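Side-chain contacts in NADH-rubredoxin oxidoreductase (Clostridium acetobutylicum, PDB 3KLJ), which catalyses the NADH-dependent reduction of rubredoxin through a bound FAD, passing electrons on to the dioxygen-scavenging proteins of an obligate anaerobe: residues N39-Y43 / L44-R48; K140-C143 / K144-G147; A280-Q283 / G284-A287; M341-N345 / K346-A350; I353-V356 / S357-T360. All coordinates share one frame; numbering follows the deposited sequence.

Overall arrangement
From the N terminus, contact 1 comes first: the loop 39-48 between strand 35-38 and helix 51-56, lying on the FAD. Contact 2 follows on helix 133-146 of the NADH-binding domain, its centre about 24 Å from that of contact 1. The chain then leaves that domain and returns to the FAD domain, where contact 3 lies on helix 277-291, about 5 Å from contact 1 at the nearest atoms. In the C-terminal domain, contact 4 closes the hairpin of strands 337-343 and 346-353, and contact 5 starts helix 356-367 directly after it. All five are local and lie in series; none nests within or crosses another.

Contact 1 of 5, residues N39-Y43 / L44-R48; sequences NSEKY and LPYYR. With FAD (flavin-adenine dinucleotide), chain B.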
loop_
_atom_site.group_PDB
_atom_site.type_symbol
_atom_site.label_atom_id
_atom_site.label_comp_id
_atom_site.label_asym_id
_atom_site.label_seq_id
_atom_site.Cartn_x
_atom_site.Cartn_y
_atom_site.Cartn_z
ATOM N N ASN A 39 -5.910 15.227 -11.123
ATOM C CA ASN A 39 -5.084 14.894 -9.948
ATOM C C ASN A 39 -5.022 15.978 -8.888
ATOM O O ASN A 39 -4.754 17.138 -9.198
ATOM C CB ASN A 39 -3.667 14.486 -10.353
ATOM C CG ASN A 39 -2.934 13.706 -9.251
ATOM O OD1 ASN A 39 -3.457 12.739 -8.660
ATOM N ND2 ASN A 39 -1.715 14.127 -8.976
ATOM N N SER A 40 -5.258 15.581 -7.639
ATOM C CA SER A 40 -5.288 16.498 -6.503
ATOM C C SER A 40 -3.908 17.076 -6.172
ATOM O O SER A 40 -3.816 18.190 -5.651
ATOM C CB SER A 40 -5.886 15.813 -5.275
ATOM O OG SER A 40 -5.054 14.746 -4.838
ATOM N N GLU A 41 -2.851 16.320 -6.478
ATOM C CA GLU A 41 -1.468 16.757 -6.242
ATOM C C GLU A 41 -0.964 17.650 -7.380
ATOM O O GLU A 41 -1.554 17.680 -8.464
ATOM C CB GLU A 41 -0.528 15.551 -6.077
ATOM C CG GLU A 41 -0.994 14.493 -5.067
ATOM C CD GLU A 41 0.081 13.446 -4.765
ATOM O OE1 GLU A 41 1.258 13.813 -4.602
ATOM O OE2 GLU A 41 -0.256 12.249 -4.670
ATOM N N LYS A 42 0.130 18.368 -7.135
ATOM C CA LYS A 42 0.694 19.258 -8.153
ATOM C C LYS A 42 1.761 18.572 -9.014
ATOM O O LYS A 42 2.448 19.226 -9.806
ATOM C CB LYS A 42 1.213 20.566 -7.532
ATOM C CG LYS A 42 2.140 20.404 -6.341
ATOM C CD LYS A 42 2.490 21.766 -5.731
ATOM C CE LYS A 42 3.027 21.623 -4.306
ATOM N NZ LYS A 42 1.937 21.290 -3.342
ATOM N N TYR A 43 1.866 17.253 -8.864
ATOM C CA TYR A 43 2.860 16.443 -9.571
ATOM C C TYR A 43 2.194 15.402 -10.459
ATOM O O TYR A 43 1.099 14.915 -10.154
ATOM C CB TYR A 43 3.819 15.752 -8.570
ATOM C CG TYR A 43 4.307 16.688 -7.479
ATOM C CD1 TYR A 43 5.216 17.711 -7.765
ATOM C CD2 TYR A 43 3.830 16.578 -6.170
ATOM C CE1 TYR A 43 5.652 18.586 -6.775
ATOM C CE2 TYR A 43 4.266 17.447 -5.169
ATOM C CZ TYR A 43 5.174 18.450 -5.482
ATOM O OH TYR A 43 5.615 19.317 -4.508
ATOM N N LEU A 44 2.854 15.079 -11.566
ATOM C CA LEU A 44 2.463 13.953 -12.419
ATOM C C LEU A 44 2.553 12.623 -11.649
ATOM O O LEU A 44 3.154 12.579 -10.571
ATOM C CB LEU A 44 3.363 13.921 -13.657
ATOM C CG LEU A 44 2.941 14.671 -14.939
ATOM C CD1 LEU A 44 1.646 15.487 -14.841
ATOM C CD2 LEU A 44 4.077 15.493 -15.525
ATOM N N PRO A 45 1.933 11.547 -12.181
ATOM C CA PRO A 45 2.049 10.237 -11.552
ATOM C C PRO A 45 3.486 9.852 -11.214
ATOM O O PRO A 45 4.373 9.928 -12.065
ATOM C CB PRO A 45 1.483 9.299 -12.615
ATOM C CG PRO A 45 0.390 10.105 -13.232
ATOM C CD PRO A 45 0.867 11.554 -13.204
ATOM N N TYR A 46 3.694 9.425 -9.975
ATOM C CA TYR A 46 5.018 9.004 -9.537
ATOM C C TYR A 46 4.988 7.667 -8.813
ATOM O O TYR A 46 3.933 7.237 -8.319
ATOM C CB TYR A 46 5.675 10.087 -8.685
ATOM C CG TYR A 46 4.884 10.561 -7.479
ATOM C CD1 TYR A 46 4.036 11.675 -7.564
ATOM C CD2 TYR A 46 5.010 9.923 -6.242
ATOM C CE1 TYR A 46 3.330 12.137 -6.446
ATOM C CE2 TYR A 46 4.310 10.368 -5.124
ATOM C CZ TYR A 46 3.474 11.481 -5.231
ATOM O OH TYR A 46 2.790 11.918 -4.115
ATOM N N TYR A 47 6.146 7.008 -8.779
ATOM C CA TYR A 47 6.280 5.689 -8.165
ATOM C C TYR A 47 6.301 5.862 -6.649
ATOM O O TYR A 47 7.374 5.905 -6.018
ATOM C CB TYR A 47 7.551 4.984 -8.653
ATOM C CG TYR A 47 7.480 3.479 -8.519
ATOM C CD1 TYR A 47 7.920 2.843 -7.360
ATOM C CD2 TYR A 47 6.958 2.692 -9.547
ATOM C CE1 TYR A 47 7.845 1.453 -7.225
ATOM C CE2 TYR A 47 6.886 1.307 -9.427
ATOM C CZ TYR A 47 7.337 0.697 -8.263
ATOM O OH TYR A 47 7.256 -0.659 -8.125
ATOM N N ARG A 48 5.101 5.975 -6.088
ATOM C CA ARG A 48 4.899 6.270 -4.666
ATOM C C ARG A 48 5.746 5.431 -3.667
ATOM O O ARG A 48 6.226 5.995 -2.684
ATOM C CB ARG A 48 3.399 6.200 -4.315
ATOM C CG ARG A 48 3.003 6.823 -2.956
ATOM C CD ARG A 48 1.459 6.784 -2.741
ATOM N NE ARG A 48 0.751 7.484 -3.820
ATOM C CZ ARG A 48 0.735 8.809 -3.984
ATOM N NH1 ARG A 48 0.081 9.344 -5.007
ATOM N NH2 ARG A 48 1.365 9.607 -3.130
HETATM P PA FAD B . -2.374 6.501 -5.331
HETATM O O1A FAD B . -2.743 6.925 -3.934
HETATM O O2A FAD B . -0.902 6.203 -5.483
HETATM O O5B FAD B . -2.814 7.632 -6.367
HETATM C C5B FAD B . -4.113 8.195 -6.320
HETATM C C4B FAD B . -4.038 9.672 -6.708
HETATM O O4B FAD B . -5.355 10.215 -6.785
HETATM C C3B FAD B . -3.290 10.483 -5.653
HETATM O O3B FAD B . -2.288 11.260 -6.289
HETATM C C2B FAD B . -4.345 11.363 -5.009
HETATM O O2B FAD B . -3.854 12.643 -4.677
HETATM C C1B FAD B . -5.401 11.456 -6.101
HETATM N N9A FAD B . -6.757 11.733 -5.592
HETATM C C8A FAD B . -7.317 11.297 -4.421
HETATM N N7A FAD B . -8.580 11.777 -4.342
HETATM C C5A FAD B . -8.840 12.506 -5.446
HETATM C C6A FAD B . -9.968 13.217 -5.860
HETATM N N6A FAD B . -10.947 13.482 -4.993
HETATM N N1A FAD B . -9.926 13.889 -7.069
HETATM C C2A FAD B . -8.790 13.860 -7.856
HETATM N N3A FAD B . -7.674 13.163 -7.432
HETATM C C4A FAD B . -7.701 12.490 -6.244
HETATM N N1 FAD B . 3.107 -0.890 -2.416
HETATM C C2 FAD B . 3.779 -2.063 -2.684
HETATM O O2 FAD B . 3.247 -2.916 -3.373
HETATM N N3 FAD B . 5.057 -2.273 -2.207
HETATM C C4 FAD B . 5.668 -1.310 -1.439
HETATM O O4 FAD B . 6.805 -1.536 -1.015
HETATM C C4X FAD B . 4.992 -0.117 -1.145
HETATM N N5 FAD B . 5.590 0.874 -0.380
HETATM C C5X FAD B . 4.918 2.049 -0.100
HETATM C C6 FAD B . 5.527 3.043 0.678
HETATM C C7 FAD B . 4.835 4.237 0.943
HETATM C C7M FAD B . 5.481 5.304 1.777
HETATM C C8 FAD B . 3.546 4.426 0.446
HETATM C C8M FAD B . 2.778 5.695 0.722
HETATM C C9 FAD B . 2.948 3.432 -0.320
HETATM C C9A FAD B . 3.631 2.245 -0.600
HETATM N N10 FAD B . 3.027 1.257 -1.375
HETATM C C10 FAD B . 3.706 0.084 -1.646
HETATM C "C1'" FAD B . 1.640 1.450 -1.892
HETATM C "C2'" FAD B . 1.611 1.917 -3.332
HETATM O "O2'" FAD B . 2.189 3.205 -3.394
HETATM C "C3'" FAD B . 0.157 1.964 -3.757
HETATM O "O3'" FAD B . -0.369 0.650 -3.791
HETATM C "C4'" FAD B . -0.049 2.596 -5.123
HETATM O "O4'" FAD B . 0.499 3.908 -5.152
HETATM C "C5'" FAD B . -1.546 2.694 -5.386
HETATM O "O5'" FAD B . -1.716 3.451 -6.556
HETATM P P FAD B . -3.111 4.158 -6.840
HETATM O O1P FAD B . -3.037 4.853 -8.190
HETATM O O2P FAD B . -4.256 3.184 -6.706
HETATM O O3P FAD B . -3.304 5.225 -5.644
#
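Glu41 meets Tyr46 and Arg48 with different oxygens of one carboxylate. Its OE1 comes to the edge of the Tyr46 ring, near the ring plane, and takes the phenol proton in a very short hydrogen bond of 2.5 Å from Tyr46 OH. Carboxylate and ring are turned about a right angle to each other, 80° between their planes. The other oxygen faces Arg48: NH1 lies 2.9 Å from Glu41 OE2, with OE2 at the guanidinium edge and the N-H pointing well at it (158°), a salt bridge. The two side chains arrive from opposite directions. Arg48 runs with CG anti to its own backbone N (chi1 -165°) and bends at chi3, which turns the edge bearing NE to the FAD; NE gives a nearly straight bond of 2.7 Å to FAD O2A. NH2 donates to Tyr131 O and, at 2.9 Å, to Tyr46 OH, which lies tilted from the guanidinium plane and also receives Tyr133 N. Arginine suits this place because one flat cation can serve a phosphate, a carboxylate and a hydroxyl at once, and its charge probably steadies both anions. The ribose hydroxyl FAD O3B lies within hydrogen-bonding distance of both Glu41 OE2 (2.8 Å) and Asn39 OD1 (3.0 Å). An acidic residue shortly after the second strand of the Rossmann-type FAD domain, beside the adenosine ribose, is consistent with the FAD site of glutathione-reductase-fold flavoproteins.

Contact 2 of 5, residues K140-C143 / K144-G147; sequences KDEC and KNKG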
loop_
_atom_site.group_PDB
_atom_site.type_symbol
_atom_site.label_atom_id
_atom_site.label_comp_id
_atom_site.label_asym_id
_atom_site.label_seq_id
_atom_site.Cartn_x
_atom_site.Cartn_y
_atom_site.Cartn_z
ATOM N N LYS A 140 11.127 15.375 5.982
ATOM C CA LYS A 140 12.549 15.696 5.795
ATOM C C LYS A 140 12.963 16.874 6.664
ATOM O O LYS A 140 13.951 16.800 7.392
ATOM C CB LYS A 140 12.856 16.025 4.329
ATOM C CG LYS A 140 13.100 14.816 3.432
ATOM C CD LYS A 140 13.842 15.236 2.165
ATOM C CE LYS A 140 15.330 15.352 2.416
ATOM N NZ LYS A 140 16.020 16.088 1.326
ATOM N N ASP A 141 12.175 17.946 6.600
ATOM C CA ASP A 141 12.509 19.210 7.252
ATOM C C ASP A 141 12.325 19.203 8.760
ATOM O O ASP A 141 13.130 19.799 9.473
ATOM C CB ASP A 141 11.729 20.365 6.624
ATOM C CG ASP A 141 12.253 20.736 5.253
ATOM O OD1 ASP A 141 12.232 19.864 4.358
ATOM O OD2 ASP A 141 12.693 21.893 5.075
ATOM N N GLU A 142 11.278 18.541 9.250
ATOM C CA GLU A 142 11.081 18.456 10.696
ATOM C C GLU A 142 12.180 17.633 11.359
ATOM O O GLU A 142 12.635 17.974 12.450
ATOM C CB GLU A 142 9.695 17.925 11.065
ATOM C CG GLU A 142 8.692 18.984 11.508
ATOM C CD GLU A 142 9.090 19.725 12.781
ATOM O OE1 GLU A 142 8.565 19.404 13.870
ATOM O OE2 GLU A 142 9.934 20.630 12.690
ATOM N N CYS A 143 12.610 16.567 10.682
ATOM C CA CYS A 143 13.708 15.718 11.159
ATOM C C CYS A 143 15.013 16.500 11.324
ATOM O O CYS A 143 15.722 16.309 12.311
ATOM C CB CYS A 143 13.914 14.503 10.244
ATOM S SG CYS A 143 12.574 13.289 10.328
ATOM N N LYS A 144 15.321 17.377 10.370
ATOM C CA LYS A 144 16.473 18.286 10.501
ATOM C C LYS A 144 16.247 19.311 11.612
ATOM O O LYS A 144 17.166 19.646 12.355
ATOM C CB LYS A 144 16.758 19.026 9.185
ATOM C CG LYS A 144 17.081 18.132 7.985
ATOM C CD LYS A 144 17.703 18.957 6.856
ATOM C CE LYS A 144 17.527 18.297 5.494
ATOM N NZ LYS A 144 16.163 18.541 4.954
ATOM N N ASN A 145 15.010 19.798 11.706
ATOM C CA ASN A 145 14.606 20.834 12.666
ATOM C C ASN A 145 14.576 20.326 14.120
ATOM O O ASN A 145 15.118 20.967 15.020
ATOM C CB ASN A 145 13.242 21.400 12.227
ATOM C CG ASN A 145 12.730 22.529 13.112
ATOM O OD1 ASN A 145 11.532 22.596 13.392
ATOM N ND2 ASN A 145 13.615 23.435 13.524
ATOM N N LYS A 146 13.949 19.170 14.332
ATOM C CA LYS A 146 13.817 18.566 15.659
ATOM C C LYS A 146 15.071 17.791 16.052
ATOM O O LYS A 146 15.450 17.764 17.227
ATOM C CB LYS A 146 12.595 17.643 15.714
ATOM C CG LYS A 146 11.249 18.368 15.793
ATOM C CD LYS A 146 10.793 18.519 17.237
ATOM C CE LYS A 146 9.316 18.860 17.322
ATOM N NZ LYS A 146 9.104 20.334 17.330
ATOM N N GLY A 147 15.708 17.163 15.065
ATOM C CA GLY A 147 16.949 16.426 15.296
ATOM C C GLY A 147 16.786 14.924 15.456
ATOM O O GLY A 147 17.784 14.197 15.481
#
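The backbone from Lys140 to Lys146 is the last part of a helix, its i to i+4 bonds running from a weak one, Lys144 N to Lys140 O, to a short, straight one of 2.6 Å from Lys146 N to Glu142 O. Along one flank Glu142 and Lys146 form a long salt bridge, OE1 of Glu142 3.6 Å from Lys146 NZ. Glu142 bends at chi2 (-63°), which folds its carboxylate back against the lysine, whose methylenes suit it by lying along the acid. On another flank Lys140 and Lys144 lie side by side, their NZ atoms 4.4 Å apart; Lys140 NZ is hydrogen-bonded to Asn58, and the charge of Asp141, too far from Lys144 for a salt bridge, may ease the repulsion. Buried Cys143 touches Cys222 on strand 222-225, as does Glu142; the disulfide known for the two cysteines is not formed in this structure. Gly147 leaves the helix with positive phi (98°), its N-H going to Cys143 O at 2.9 Å. Having no CB to press on the carbonyl O of Lys146, glycine suits this C-terminal end of an amphipathic surface helix.

Contact 3 of 5, residues A280-Q283 / G284-A287; sequences ANKQ and GEVA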
loop_
_atom_site.group_PDB
_atom_site.type_symbol
_atom_site.label_atom_id
_atom_site.label_comp_id
_atom_site.label_asym_id
_atom_site.label_seq_id
_atom_site.Cartn_x
_atom_site.Cartn_y
_atom_site.Cartn_z
ATOM N N ALA A 280 -2.259 -2.045 -8.525
ATOM C CA ALA A 280 -2.617 -0.744 -9.089
ATOM C C ALA A 280 -2.338 -0.699 -10.588
ATOM O O ALA A 280 -3.194 -0.299 -11.381
ATOM C CB ALA A 280 -1.868 0.377 -8.368
ATOM N N ASN A 281 -1.128 -1.094 -10.959
ATOM C CA ASN A 281 -0.723 -1.142 -12.359
ATOM C C ASN A 281 -1.643 -2.040 -13.185
ATOM O O ASN A 281 -2.123 -1.641 -14.249
ATOM C CB ASN A 281 0.722 -1.633 -12.473
ATOM C CG ASN A 281 1.719 -0.652 -11.893
ATOM O OD1 ASN A 281 2.746 -1.050 -11.333
ATOM N ND2 ASN A 281 1.418 0.637 -12.016
ATOM N N LYS A 282 -1.897 -3.252 -12.688
ATOM C CA LYS A 282 -2.646 -4.241 -13.455
ATOM C C LYS A 282 -4.150 -3.950 -13.476
ATOM O O LYS A 282 -4.807 -4.120 -14.510
ATOM C CB LYS A 282 -2.370 -5.643 -12.911
ATOM C CG LYS A 282 -1.843 -6.636 -13.946
ATOM C CD LYS A 282 -2.974 -7.531 -14.497
ATOM C CE LYS A 282 -3.227 -7.324 -15.990
ATOM N NZ LYS A 282 -3.640 -5.927 -16.319
ATOM N N GLN A 283 -4.703 -3.507 -12.348
ATOM C CA GLN A 283 -6.113 -3.093 -12.351
ATOM C C GLN A 283 -6.329 -1.823 -13.177
ATOM O O GLN A 283 -7.314 -1.720 -13.898
ATOM C CB GLN A 283 -6.687 -2.940 -10.945
ATOM C CG GLN A 283 -6.858 -4.275 -10.201
ATOM C CD GLN A 283 -7.416 -4.097 -8.801
ATOM O OE1 GLN A 283 -7.408 -2.989 -8.252
ATOM N NE2 GLN A 283 -7.878 -5.201 -8.199
ATOM N N GLY A 284 -5.418 -0.859 -13.066
ATOM C CA GLY A 284 -5.485 0.347 -13.903
ATOM C C GLY A 284 -5.517 0.009 -15.387
ATOM O O GLY A 284 -6.345 0.530 -16.138
ATOM N N GLU A 285 -4.614 -0.876 -15.803
ATOM C CA GLU A 285 -4.585 -1.385 -17.170
ATOM C C GLU A 285 -5.932 -2.006 -17.620
ATOM O O GLU A 285 -6.461 -1.652 -18.675
ATOM C CB GLU A 285 -3.446 -2.391 -17.324
ATOM C CG GLU A 285 -3.400 -3.044 -18.699
ATOM C CD GLU A 285 -2.344 -4.125 -18.827
ATOM O OE1 GLU A 285 -1.825 -4.630 -17.804
ATOM O OE2 GLU A 285 -2.038 -4.476 -19.979
ATOM N N VAL A 286 -6.480 -2.923 -16.826
ATOM C CA VAL A 286 -7.759 -3.580 -17.175
ATOM C C VAL A 286 -8.906 -2.556 -17.315
ATOM O O VAL A 286 -9.701 -2.631 -18.257
ATOM C CB VAL A 286 -8.098 -4.743 -16.200
ATOM C CG1 VAL A 286 -9.567 -5.211 -16.344
ATOM C CG2 VAL A 286 -7.157 -5.921 -16.430
ATOM N N ALA A 287 -8.956 -1.593 -16.394
ATOM C CA ALA A 287 -9.949 -0.525 -16.432
ATOM C C ALA A 287 -9.870 0.328 -17.705
ATOM O O ALA A 287 -10.898 0.620 -18.313
ATOM C CB ALA A 287 -9.842 0.360 -15.174
#
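Helix 277-291, whose first turns lie beside the FAD in this glutathione-reductase-type fold, carries a salt bridge between side chains one turn apart. Lys282 NZ donates to Glu285 OE1 at 2.7 Å, reaching it from above the carboxylate plane, 57° out of it. The two chains are shaped differently for this. Glu285 is stretched out, its CG swung away from the backbone N (chi1 176°), whereas Lys282 curls through three bends and doubles back over the helix to bring its ammonium to the acid. In that curled form Lys282 NZ lies 3.5 Å from CG2 of Val286, the methyl that the lysine passes. Beneath, the backbone keeps regular helical bonds: Gly284 N reaches Ala280 O at 2.8 Å, and Ala287 N reaches Gln283 O at 3.0 Å. Glycine fits at Gly284, where a CB would clash with Ala280 O; Ala280, small, touches the FAD. Gln283 is extended and buried, and its OE1 accepts from Gly264 N, which gives this amide oxygen a partner. Around the helix, Ala280 and Glu285 pack on helix 19-28, which follows the first glycine-rich turn, while Gln283 reaches strand 267-269 and Lys282 touches Ile301 in a loop.

Contact 4 of 5, residues M341-N345 / K346-A350; sequences MLKEN and KIDAA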
loop_
_atom_site.group_PDB
_atom_site.type_symbol
_atom_site.label_atom_id
_atom_site.label_comp_id
_atom_site.label_asym_id
_atom_site.label_seq_id
_atom_site.Cartn_x
_atom_site.Cartn_y
_atom_site.Cartn_z
ATOM N N MET A 341 1.762 -23.079 9.747
ATOM C CA MET A 341 0.502 -23.396 10.426
ATOM C C MET A 341 -0.371 -24.307 9.569
ATOM O O MET A 341 -0.635 -24.021 8.397
ATOM C CB MET A 341 -0.246 -22.113 10.803
ATOM C CG MET A 341 0.562 -21.179 11.689
ATOM S SD MET A 341 -0.273 -19.644 12.142
ATOM C CE MET A 341 0.868 -18.996 13.361
ATOM N N LEU A 342 -0.800 -25.419 10.160
ATOM C CA LEU A 342 -1.545 -26.434 9.427
ATOM C C LEU A 342 -3.031 -26.408 9.716
ATOM O O LEU A 342 -3.459 -26.129 10.836
ATOM C CB LEU A 342 -0.995 -27.834 9.721
ATOM C CG LEU A 342 0.152 -28.312 8.838
ATOM C CD1 LEU A 342 1.458 -27.602 9.176
ATOM C CD2 LEU A 342 0.309 -29.814 8.959
ATOM N N LYS A 343 -3.809 -26.698 8.682
ATOM C CA LYS A 343 -5.222 -26.995 8.834
ATOM C C LYS A 343 -5.426 -28.388 8.270
ATOM O O LYS A 343 -5.542 -28.568 7.053
ATOM C CB LYS A 343 -6.080 -25.958 8.111
ATOM C CG LYS A 343 -7.499 -25.845 8.649
ATOM C CD LYS A 343 -7.925 -24.384 8.783
ATOM C CE LYS A 343 -7.248 -23.715 9.978
ATOM N NZ LYS A 343 -7.382 -22.233 9.948
ATOM N N GLU A 344 -5.433 -29.369 9.171
ATOM C CA GLU A 344 -5.480 -30.794 8.826
ATOM C C GLU A 344 -4.152 -31.231 8.205
ATOM O O GLU A 344 -3.115 -31.233 8.878
ATOM C CB GLU A 344 -6.662 -31.125 7.894
ATOM C CG GLU A 344 -8.054 -30.903 8.475
ATOM C CD GLU A 344 -8.381 -31.851 9.614
ATOM O OE1 GLU A 344 -8.006 -31.542 10.766
ATOM O OE2 GLU A 344 -9.023 -32.895 9.356
ATOM N N ASN A 345 -4.197 -31.596 6.922
ATOM C CA ASN A 345 -2.987 -31.995 6.212
ATOM C C ASN A 345 -2.575 -30.969 5.153
ATOM O O ASN A 345 -1.838 -31.273 4.207
ATOM C CB ASN A 345 -3.142 -33.403 5.636
ATOM C CG ASN A 345 -3.288 -34.453 6.719
ATOM O OD1 ASN A 345 -4.200 -34.384 7.543
ATOM N ND2 ASN A 345 -2.383 -35.424 6.731
ATOM N N LYS A 346 -3.036 -29.737 5.351
ATOM C CA LYS A 346 -2.742 -28.637 4.447
ATOM C C LYS A 346 -2.034 -27.524 5.203
ATOM O O LYS A 346 -2.276 -27.329 6.390
ATOM C CB LYS A 346 -4.036 -28.119 3.812
ATOM C CG LYS A 346 -4.844 -29.213 3.115
ATOM C CD LYS A 346 -5.794 -28.656 2.077
ATOM C CE LYS A 346 -6.235 -29.749 1.117
ATOM N NZ LYS A 346 -6.986 -29.211 -0.049
ATOM N N ILE A 347 -1.139 -26.811 4.524
ATOM C CA ILE A 347 -0.564 -25.608 5.104
ATOM C C ILE A 347 -1.545 -24.463 4.845
ATOM O O ILE A 347 -1.850 -24.145 3.689
ATOM C CB ILE A 347 0.833 -25.282 4.539
ATOM C CG1 ILE A 347 1.781 -26.475 4.708
ATOM C CG2 ILE A 347 1.402 -24.038 5.217
ATOM C CD1 ILE A 347 3.124 -26.293 4.029
ATOM N N ASP A 348 -2.052 -23.877 5.928
ATOM C CA ASP A 348 -3.031 -22.796 5.862
ATOM C C ASP A 348 -2.367 -21.425 5.916
ATOM O O ASP A 348 -2.854 -20.467 5.316
ATOM C CB ASP A 348 -4.037 -22.916 7.015
ATOM C CG ASP A 348 -5.177 -21.906 6.917
ATOM O OD1 ASP A 348 -5.922 -21.942 5.922
ATOM O OD2 ASP A 348 -5.330 -21.079 7.837
ATOM N N ALA A 349 -1.263 -21.332 6.649
ATOM C CA ALA A 349 -0.553 -20.069 6.812
ATOM C C ALA A 349 0.898 -20.310 7.166
ATOM O O ALA A 349 1.240 -21.301 7.821
ATOM C CB ALA A 349 -1.216 -19.203 7.870
ATOM N N ALA A 350 1.753 -19.401 6.713
ATOM C CA ALA A 350 3.181 -19.493 6.970
ATOM C C ALA A 350 3.839 -18.138 6.827
ATOM O O ALA A 350 3.399 -17.304 6.019
ATOM C CB ALA A 350 3.827 -20.481 6.021
#
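The carboxylate of Asp348 is the flat group here, and Lys343 comes over one face of it: NZ stands 3.2 Å from OD2, 70° out of the carboxylate plane, a salt bridge approached from above. The two side chains lie alongside and point the same way, CB of Lys343 3.8 Å from CB of Asp348. OD2 is also bonded to Asn323 ND2, a second partner that should help fix the carboxylate. Asp348 and Ala349 both face Met341, whose O accepts from Asp348 N at 2.9 Å and Ala349 N at 3.3 Å: a classic beta bulge, which sets Asp348 as an extra residue with its CB directed to the other strand, beside Lys343. A type II' turn from Lys343 to Lys346 closes the hairpin, with Glu344 taking positive phi (70°). Met341 and Ala349 form a hydrogen-bonded antiparallel pair, their CB atoms 4.2 Å apart on the same face. Within the antiparallel sheet, strand 337-343 is flanked by strand 327-332, and strand 346-353 by strand 312-317; Leu342 and Ile347 pack on helix 378-382, Ile347 also on helix 356-367.

Contact 5 of 5, residues I353-V356 / S357-T360; sequences IGDV and SLGT
Capping comes first: Asp355 sits at the N-cap of helix 356-367 and takes Leu358 N on OD2 at 3.2 Å, from well above the carboxylate plane (72° out of it). CG lies trans to the backbone N (chi1 -166°), folding the carboxylate over the first turn; an acid suits the amides there, which lack helical acceptors, and its charge would probably interact favourably with the helix dipole. A water extends the cap, donating to Asp355 OD2 at 2.6 Å and accepting from Ser357 N at 2.8 Å. The other oxygen, OD1, pairs with Lys336 in a salt bridge. Next are the bonds of the helix itself: Gly359 N meets Asp355 O at 3.0 Å, almost straight, and Val356 O accepts twice from Thr360, from its N and from its OG1, both at 2.8 Å and from opposite faces of the carbonyl plane. Threonine suits this turn, its hydroxyl returning to the backbone. Van der Waals contact is slight: Leu358 CB lies 3.6 Å from Asp355 CG. The short turn Gly354-Asp355 joins strand 346-353 to the helix, Val356 packing on strand 312-317 and Leu358 on strand 337-343.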
loop_
_atom_site.group_PDB
_atom_site.type_symbol
_atom_site.label_atom_id
_atom_site.label_comp_id
_atom_site.label_asym_id
_atom_site.label_seq_id
_atom_site.Cartn_x
_atom_site.Cartn_y
_atom_site.Cartn_z
ATOM N N ILE A 353 11.142 -15.333 7.845
ATOM C CA ILE A 353 12.024 -14.181 7.908
ATOM C C ILE A 353 13.409 -14.689 7.511
ATOM O O ILE A 353 13.890 -15.671 8.075
ATOM C CB ILE A 353 12.086 -13.586 9.353
ATOM C CG1 ILE A 353 10.675 -13.325 9.922
ATOM C CG2 ILE A 353 12.944 -12.310 9.383
ATOM C CD1 ILE A 353 10.659 -12.822 11.391
ATOM N N GLY A 354 14.020 -14.058 6.511
ATOM C CA GLY A 354 15.402 -14.350 6.146
ATOM C C GLY A 354 15.644 -15.519 5.200
ATOM O O GLY A 354 16.782 -15.961 5.056
ATOM N N ASP A 355 14.593 -16.021 4.553
ATOM C CA ASP A 355 14.745 -17.055 3.514
ATOM C C ASP A 355 13.594 -16.978 2.521
ATOM O O ASP A 355 12.616 -17.711 2.619
ATOM C CB ASP A 355 14.848 -18.457 4.142
ATOM C CG ASP A 355 15.340 -19.517 3.156
ATOM O OD1 ASP A 355 15.702 -20.617 3.625
ATOM O OD2 ASP A 355 15.369 -19.271 1.924
ATOM N N VAL A 356 13.709 -16.062 1.567
ATOM C CA VAL A 356 12.649 -15.841 0.590
ATOM C C VAL A 356 12.403 -17.080 -0.266
ATOM O O VAL A 356 11.255 -17.363 -0.620
ATOM C CB VAL A 356 12.932 -14.596 -0.294
ATOM C CG1 VAL A 356 12.088 -14.610 -1.567
ATOM C CG2 VAL A 356 12.667 -13.335 0.489
ATOM N N SER A 357 13.467 -17.822 -0.575
ATOM C CA SER A 357 13.336 -19.072 -1.340
ATOM C C SER A 357 12.397 -20.059 -0.645
ATOM O O SER A 357 11.555 -20.685 -1.296
ATOM C CB SER A 357 14.701 -19.728 -1.579
ATOM O OG SER A 357 14.549 -20.933 -2.315
ATOM N N LEU A 358 12.551 -20.206 0.671
ATOM C CA LEU A 358 11.679 -21.093 1.436
ATOM C C LEU A 358 10.265 -20.524 1.572
ATOM O O LEU A 358 9.286 -21.243 1.358
ATOM C CB LEU A 358 12.258 -21.406 2.819
ATOM C CG LEU A 358 11.428 -22.323 3.723
ATOM C CD1 LEU A 358 11.095 -23.679 3.097
ATOM C CD2 LEU A 358 12.141 -22.515 5.039
ATOM N N GLY A 359 10.161 -19.242 1.912
ATOM C CA GLY A 359 8.856 -18.589 1.984
ATOM C C GLY A 359 8.058 -18.792 0.700
ATOM O O GLY A 359 6.861 -19.073 0.740
ATOM N N THR A 360 8.737 -18.676 -0.437
ATOM C CA THR A 360 8.106 -18.864 -1.749
ATOM C C THR A 360 7.579 -20.300 -1.942
ATOM O O THR A 360 6.487 -20.504 -2.494
ATOM C CB THR A 360 9.085 -18.487 -2.875
ATOM O OG1 THR A 360 9.457 -17.106 -2.724
ATOM C CG2 THR A 360 8.458 -18.705 -4.267
HETATM O O HOH W 1 16.177 -17.455 0.197
#